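Local coordinates for protein Nrps/pks (Streptomyces albus, PDB 4OPE) that probably catalyses decarboxylative condensation of acyl and malonyl units, as a ketosynthase domain of the "AT-less" type I polyketide synthase that makes oxazolomycin, at residues E87-L99 against V123-Y135. Residues are numbered along the deposited sequence; the frame is centred on the assembly and turned at random.
Sequences EAEHIDPQERIFL and VFVGLMYGHYQLY
Tyr-132 reaches across to the end of helix 85-90, where its OH donates to Glu-89 O at 2.7 Å. The same hydroxyl also accepts from Leu-577 N, so it is used in both directions. CD of Pro-93 sits over one face of the ring in a CH-pi contact, 3.8 Å from the centroid. Asp-92, the N-cap of helix 93-108, divides its carboxylate: OD1 takes Gln-94 N at 2.9 Å, while OD2 pairs with Ser-150 OG and receives a weak bond from Tyr-132 N. NE and NH2 of Arg-96 both grip Ile-91 O side-on, the oxygen lying in the guanidinium plane. Farther along helix 93-108, the extended chain of Gln-94 (chi2 175°) carries its amide to the loop after strand 121-126. NE2 donates to Tyr-129 O at 3.0 Å, nearly straight at 165°; OE1 accepts from Val-205 N, from a water that accepts from His-131 N, and probably from a second water, which accepts from Tyr-129 N. At the apolar end, Val-125 CG2 lies over one face of the Phe-98 ring, 3.7 Å from its centroid. Here a capped helix packs against a core strand and its following loop, within the N-terminal half of a thiolase-fold ketosynthase.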
loop_
_atom_site.group_PDB
_atom_site.type_symbol
_atom_site.label_atom_id
_atom_site.label_comp_id
_atom_site.label_asym_id
_atom_site.label_seq_id
_atom_site.Cartn_x
_atom_site.Cartn_y
_atom_site.Cartn_z
ATOM N N GLU A 87 -23.685 7.964 -5.659
ATOM C CA GLU A 87 -22.492 7.328 -5.152
ATOM C C GLU A 87 -21.242 8.013 -5.748
ATOM O O GLU A 87 -20.294 8.294 -5.030
ATOM C CB GLU A 87 -22.487 5.822 -5.432
ATOM C CG GLU A 87 -21.165 5.164 -5.044
ATOM C CD GLU A 87 -21.253 3.658 -4.761
ATOM O OE1 GLU A 87 -22.032 2.921 -5.442
ATOM O OE2 GLU A 87 -20.504 3.212 -3.850
ATOM N N ALA A 88 -21.248 8.300 -7.043
ATOM C CA ALA A 88 -20.082 8.887 -7.693
ATOM C C ALA A 88 -19.668 10.218 -7.078
ATOM O O ALA A 88 -18.470 10.441 -6.842
ATOM C CB ALA A 88 -20.308 9.060 -9.196
ATOM N N GLU A 89 -20.643 11.092 -6.828
ATOM C CA GLU A 89 -20.373 12.370 -6.192
ATOM C C GLU A 89 -19.658 12.214 -4.845
ATOM O O GLU A 89 -18.968 13.135 -4.418
ATOM C CB GLU A 89 -21.666 13.124 -5.905
ATOM C CG GLU A 89 -22.419 13.650 -7.097
ATOM C CD GLU A 89 -23.770 14.252 -6.715
ATOM O OE1 GLU A 89 -24.378 14.910 -7.594
ATOM O OE2 GLU A 89 -24.228 14.068 -5.551
ATOM N N HIS A 90 -19.862 11.074 -4.188
ATOM C CA HIS A 90 -19.423 10.882 -2.805
ATOM C C HIS A 90 -18.081 10.148 -2.719
ATOM O O HIS A 90 -17.531 10.025 -1.619
ATOM C CB HIS A 90 -20.520 10.186 -1.937
ATOM C CG HIS A 90 -21.638 11.101 -1.538
ATOM N ND1 HIS A 90 -22.743 11.320 -2.334
ATOM C CD2 HIS A 90 -21.803 11.888 -0.450
ATOM C CE1 HIS A 90 -23.542 12.199 -1.756
ATOM N NE2 HIS A 90 -22.994 12.560 -0.611
ATOM N N ILE A 91 -17.549 9.661 -3.845
ATOM C CA ILE A 91 -16.197 9.141 -3.829
ATOM C C ILE A 91 -15.217 10.014 -4.597
ATOM O O ILE A 91 -15.584 10.740 -5.518
ATOM C CB ILE A 91 -16.107 7.700 -4.318
ATOM C CG1 ILE A 91 -16.156 7.671 -5.822
ATOM C CG2 ILE A 91 -17.229 6.896 -3.697
ATOM C CD1 ILE A 91 -16.064 6.283 -6.410
ATOM N N ASP A 92 -13.963 9.896 -4.157
ATOM C CA ASP A 92 -12.825 10.691 -4.593
ATOM C C ASP A 92 -12.632 10.516 -6.077
ATOM O O ASP A 92 -12.745 9.410 -6.561
ATOM C CB ASP A 92 -11.578 10.163 -3.875
ATOM C CG ASP A 92 -10.429 11.134 -3.891
ATOM O OD1 ASP A 92 -10.007 11.578 -4.986
ATOM O OD2 ASP A 92 -9.930 11.430 -2.781
ATOM N N PRO A 93 -12.301 11.592 -6.807
ATOM C CA PRO A 93 -12.055 11.477 -8.228
ATOM C C PRO A 93 -10.873 10.593 -8.580
ATOM O O PRO A 93 -10.780 10.125 -9.685
ATOM C CB PRO A 93 -11.799 12.932 -8.659
ATOM C CG PRO A 93 -11.557 13.676 -7.437
ATOM C CD PRO A 93 -12.371 12.994 -6.403
ATOM N N GLN A 94 -9.979 10.344 -7.641
ATOM C CA GLN A 94 -8.893 9.398 -7.866
ATOM C C GLN A 94 -9.471 8.018 -8.163
ATOM O O GLN A 94 -9.023 7.361 -9.075
ATOM C CB GLN A 94 -7.917 9.385 -6.675
ATOM C CG GLN A 94 -7.262 10.748 -6.472
ATOM C CD GLN A 94 -6.356 10.890 -5.238
ATOM O OE1 GLN A 94 -5.508 11.803 -5.190
ATOM N NE2 GLN A 94 -6.538 10.032 -4.248
ATOM N N GLU A 95 -10.460 7.577 -7.406
ATOM C CA GLU A 95 -11.087 6.272 -7.661
ATOM C C GLU A 95 -11.762 6.222 -9.038
ATOM O O GLU A 95 -11.638 5.290 -9.779
ATOM C CB GLU A 95 -12.113 5.988 -6.574
ATOM C CG GLU A 95 -12.715 4.592 -6.595
ATOM C CD GLU A 95 -13.493 4.243 -5.312
ATOM O OE1 GLU A 95 -13.716 5.104 -4.430
ATOM O OE2 GLU A 95 -13.907 3.084 -5.183
ATOM N N ARG A 96 -12.417 7.287 -9.412
ATOM C CA ARG A 96 -13.140 7.290 -10.652
ATOM C C ARG A 96 -12.235 7.336 -11.864
ATOM O O ARG A 96 -12.437 6.639 -12.852
ATOM C CB ARG A 96 -14.037 8.500 -10.675
ATOM C CG ARG A 96 -14.948 8.618 -9.444
ATOM C CD ARG A 96 -15.881 9.788 -9.618
ATOM N NE ARG A 96 -15.832 10.712 -8.506
ATOM C CZ ARG A 96 -15.887 12.024 -8.630
ATOM N NH1 ARG A 96 -15.909 12.621 -9.820
ATOM N NH2 ARG A 96 -15.896 12.747 -7.544
ATOM N N ILE A 97 -11.236 8.193 -11.788
ATOM C CA ILE A 97 -10.332 8.390 -12.895
ATOM C C ILE A 97 -9.486 7.161 -13.126
ATOM O O ILE A 97 -9.226 6.771 -14.270
ATOM C CB ILE A 97 -9.477 9.619 -12.639
ATOM C CG1 ILE A 97 -10.382 10.839 -12.813
ATOM C CG2 ILE A 97 -8.285 9.650 -13.585
ATOM C CD1 ILE A 97 -9.687 12.156 -12.590
ATOM N N PHE A 98 -9.050 6.542 -12.049
ATOM C CA PHE A 98 -8.278 5.345 -12.198
ATOM C C PHE A 98 -9.065 4.202 -12.889
ATOM O O PHE A 98 -8.494 3.387 -13.605
ATOM C CB PHE A 98 -7.746 4.904 -10.850
ATOM C CG PHE A 98 -6.677 3.893 -10.939
ATOM C CD1 PHE A 98 -5.490 4.179 -11.579
ATOM C CD2 PHE A 98 -6.842 2.668 -10.411
ATOM C CE1 PHE A 98 -4.477 3.235 -11.687
ATOM C CE2 PHE A 98 -5.826 1.713 -10.513
ATOM C CZ PHE A 98 -4.648 2.002 -11.159
ATOM N N LEU A 99 -10.369 4.168 -12.697
ATOM C CA LEU A 99 -11.170 3.190 -13.387
ATOM C C LEU A 99 -11.119 3.407 -14.890
ATOM O O LEU A 99 -10.901 2.466 -15.675
ATOM C CB LEU A 99 -12.603 3.275 -12.942
ATOM C CG LEU A 99 -13.014 2.416 -11.780
ATOM C CD1 LEU A 99 -14.374 2.919 -11.361
ATOM C CD2 LEU A 99 -13.085 0.944 -12.154
ATOM N N VAL A 123 -3.760 -6.143 -9.111
ATOM C CA VAL A 123 -3.846 -4.673 -9.167
ATOM C C VAL A 123 -3.098 -4.085 -7.997
ATOM O O VAL A 123 -3.307 -4.509 -6.847
ATOM C CB VAL A 123 -5.272 -4.221 -9.036
ATOM C CG1 VAL A 123 -5.345 -2.706 -8.990
ATOM C CG2 VAL A 123 -6.081 -4.776 -10.185
ATOM N N PHE A 124 -2.230 -3.126 -8.326
ATOM C CA PHE A 124 -1.301 -2.429 -7.423
ATOM C C PHE A 124 -1.256 -0.949 -7.823
ATOM O O PHE A 124 -0.822 -0.597 -8.930
ATOM C CB PHE A 124 0.100 -3.002 -7.564
ATOM C CG PHE A 124 0.186 -4.476 -7.315
ATOM C CD1 PHE A 124 -0.194 -5.387 -8.278
ATOM C CD2 PHE A 124 0.650 -4.944 -6.122
ATOM C CE1 PHE A 124 -0.116 -6.750 -8.046
ATOM C CE2 PHE A 124 0.714 -6.308 -5.864
ATOM C CZ PHE A 124 0.338 -7.216 -6.831
ATOM N N VAL A 125 -1.732 -0.082 -6.934
ATOM C CA VAL A 125 -1.912 1.337 -7.240
ATOM C C VAL A 125 -1.404 2.167 -6.129
ATOM O O VAL A 125 -1.709 1.902 -4.986
ATOM C CB VAL A 125 -3.399 1.675 -7.495
ATOM C CG1 VAL A 125 -4.275 1.390 -6.284
ATOM C CG2 VAL A 125 -3.573 3.107 -8.012
ATOM N N GLY A 126 -0.610 3.182 -6.455
ATOM C CA GLY A 126 -0.047 4.056 -5.420
ATOM C C GLY A 126 -0.819 5.336 -5.298
ATOM O O GLY A 126 -1.187 5.970 -6.317
ATOM N N LEU A 127 -1.075 5.721 -4.049
ATOM C CA LEU A 127 -1.687 7.028 -3.719
ATOM C C LEU A 127 -1.052 7.573 -2.457
ATOM O O LEU A 127 -0.532 6.799 -1.636
ATOM C CB LEU A 127 -3.153 6.845 -3.458
ATOM C CG LEU A 127 -3.956 6.090 -4.520
ATOM C CD1 LEU A 127 -4.326 4.709 -4.035
ATOM C CD2 LEU A 127 -5.235 6.845 -4.796
HETATM N N MSE A 128 -1.061 8.892 -2.310
HETATM C CA MSE A 128 -0.504 9.565 -1.099
HETATM C C MSE A 128 -1.350 10.661 -0.490
HETATM O O MSE A 128 -1.030 11.177 0.560
HETATM C CB MSE A 128 0.901 10.123 -1.384
HETATM C CG MSE A 128 0.910 11.411 -2.188
HETATM SE SE MSE A 128 2.740 12.189 -2.274
HETATM C CE MSE A 128 2.909 13.080 -0.525
ATOM N N TYR A 129 -2.423 11.037 -1.149
ATOM C CA TYR A 129 -3.348 11.971 -0.578
ATOM C C TYR A 129 -4.734 11.443 -0.792
ATOM O O TYR A 129 -5.010 10.737 -1.756
ATOM C CB TYR A 129 -3.254 13.348 -1.230
ATOM C CG TYR A 129 -1.959 14.074 -1.006
ATOM C CD1 TYR A 129 -1.588 14.477 0.242
ATOM C CD2 TYR A 129 -1.129 14.404 -2.062
ATOM C CE1 TYR A 129 -0.402 15.150 0.463
ATOM C CE2 TYR A 129 0.070 15.072 -1.852
ATOM C CZ TYR A 129 0.418 15.452 -0.581
ATOM O OH TYR A 129 1.582 16.134 -0.347
ATOM N N GLY A 130 -5.610 11.814 0.106
ATOM C CA GLY A 130 -7.004 11.528 -0.045
ATOM C C GLY A 130 -7.763 12.700 0.500
ATOM O O GLY A 130 -8.322 12.611 1.560
ATOM N N HIS A 131 -7.766 13.785 -0.252
ATOM C CA HIS A 131 -8.367 15.003 0.161
ATOM C C HIS A 131 -9.820 15.169 -0.121
ATOM O O HIS A 131 -10.456 15.982 0.540
ATOM C CB HIS A 131 -7.657 16.170 -0.486
ATOM C CG HIS A 131 -6.288 16.391 0.054
ATOM N ND1 HIS A 131 -5.955 16.108 1.362
ATOM C CD2 HIS A 131 -5.153 16.803 -0.548
ATOM C CE1 HIS A 131 -4.681 16.382 1.555
ATOM N NE2 HIS A 131 -4.170 16.800 0.413
ATOM N N TYR A 132 -10.372 14.431 -1.068
ATOM C CA TYR A 132 -11.789 14.603 -1.379
ATOM C C TYR A 132 -12.640 14.324 -0.135
ATOM O O TYR A 132 -13.702 14.960 0.045
ATOM C CB TYR A 132 -12.226 13.696 -2.500
ATOM C CG TYR A 132 -13.557 14.052 -3.118
ATOM C CD1 TYR A 132 -13.687 15.185 -3.907
ATOM C CD2 TYR A 132 -14.673 13.224 -2.971
ATOM C CE1 TYR A 132 -14.894 15.499 -4.529
ATOM C CE2 TYR A 132 -15.876 13.533 -3.574
ATOM C CZ TYR A 132 -15.982 14.680 -4.352
ATOM O OH TYR A 132 -17.157 15.011 -4.999
ATOM N N GLN A 133 -12.176 13.412 0.729
ATOM C CA GLN A 133 -12.943 13.108 1.935
ATOM C C GLN A 133 -13.103 14.278 2.889
ATOM O O GLN A 133 -13.939 14.216 3.768
ATOM C CB GLN A 133 -12.347 11.925 2.687
ATOM C CG GLN A 133 -11.246 12.302 3.639
ATOM C CD GLN A 133 -10.452 11.097 4.083
ATOM O OE1 GLN A 133 -10.957 10.208 4.800
ATOM N NE2 GLN A 133 -9.174 11.077 3.699
ATOM N N LEU A 134 -12.305 15.331 2.750
ATOM C CA LEU A 134 -12.505 16.525 3.586
ATOM C C LEU A 134 -13.808 17.239 3.293
ATOM O O LEU A 134 -14.381 17.836 4.171
ATOM C CB LEU A 134 -11.415 17.539 3.381
ATOM C CG LEU A 134 -9.975 17.076 3.583
ATOM C CD1 LEU A 134 -9.101 18.320 3.349
ATOM C CD2 LEU A 134 -9.688 16.373 4.917
ATOM N N TYR A 135 -14.244 17.234 2.042
ATOM C CA TYR A 135 -15.516 17.841 1.702
ATOM C C TYR A 135 -16.716 17.144 2.349
ATOM O O TYR A 135 -16.785 15.896 2.442
ATOM C CB TYR A 135 -15.751 17.859 0.200
ATOM C CG TYR A 135 -14.799 18.731 -0.567
ATOM C CD1 TYR A 135 -14.637 20.065 -0.231
ATOM C CD2 TYR A 135 -14.056 18.211 -1.656
ATOM C CE1 TYR A 135 -13.779 20.882 -0.939
ATOM C CE2 TYR A 135 -13.175 19.014 -2.364
ATOM C CZ TYR A 135 -13.037 20.354 -2.008
ATOM O OH TYR A 135 -12.179 21.185 -2.717
HETATM O O HOH W 1 -2.921 10.867 -4.158
HETATM O O HOH W 2 -6.281 13.798 -3.182
#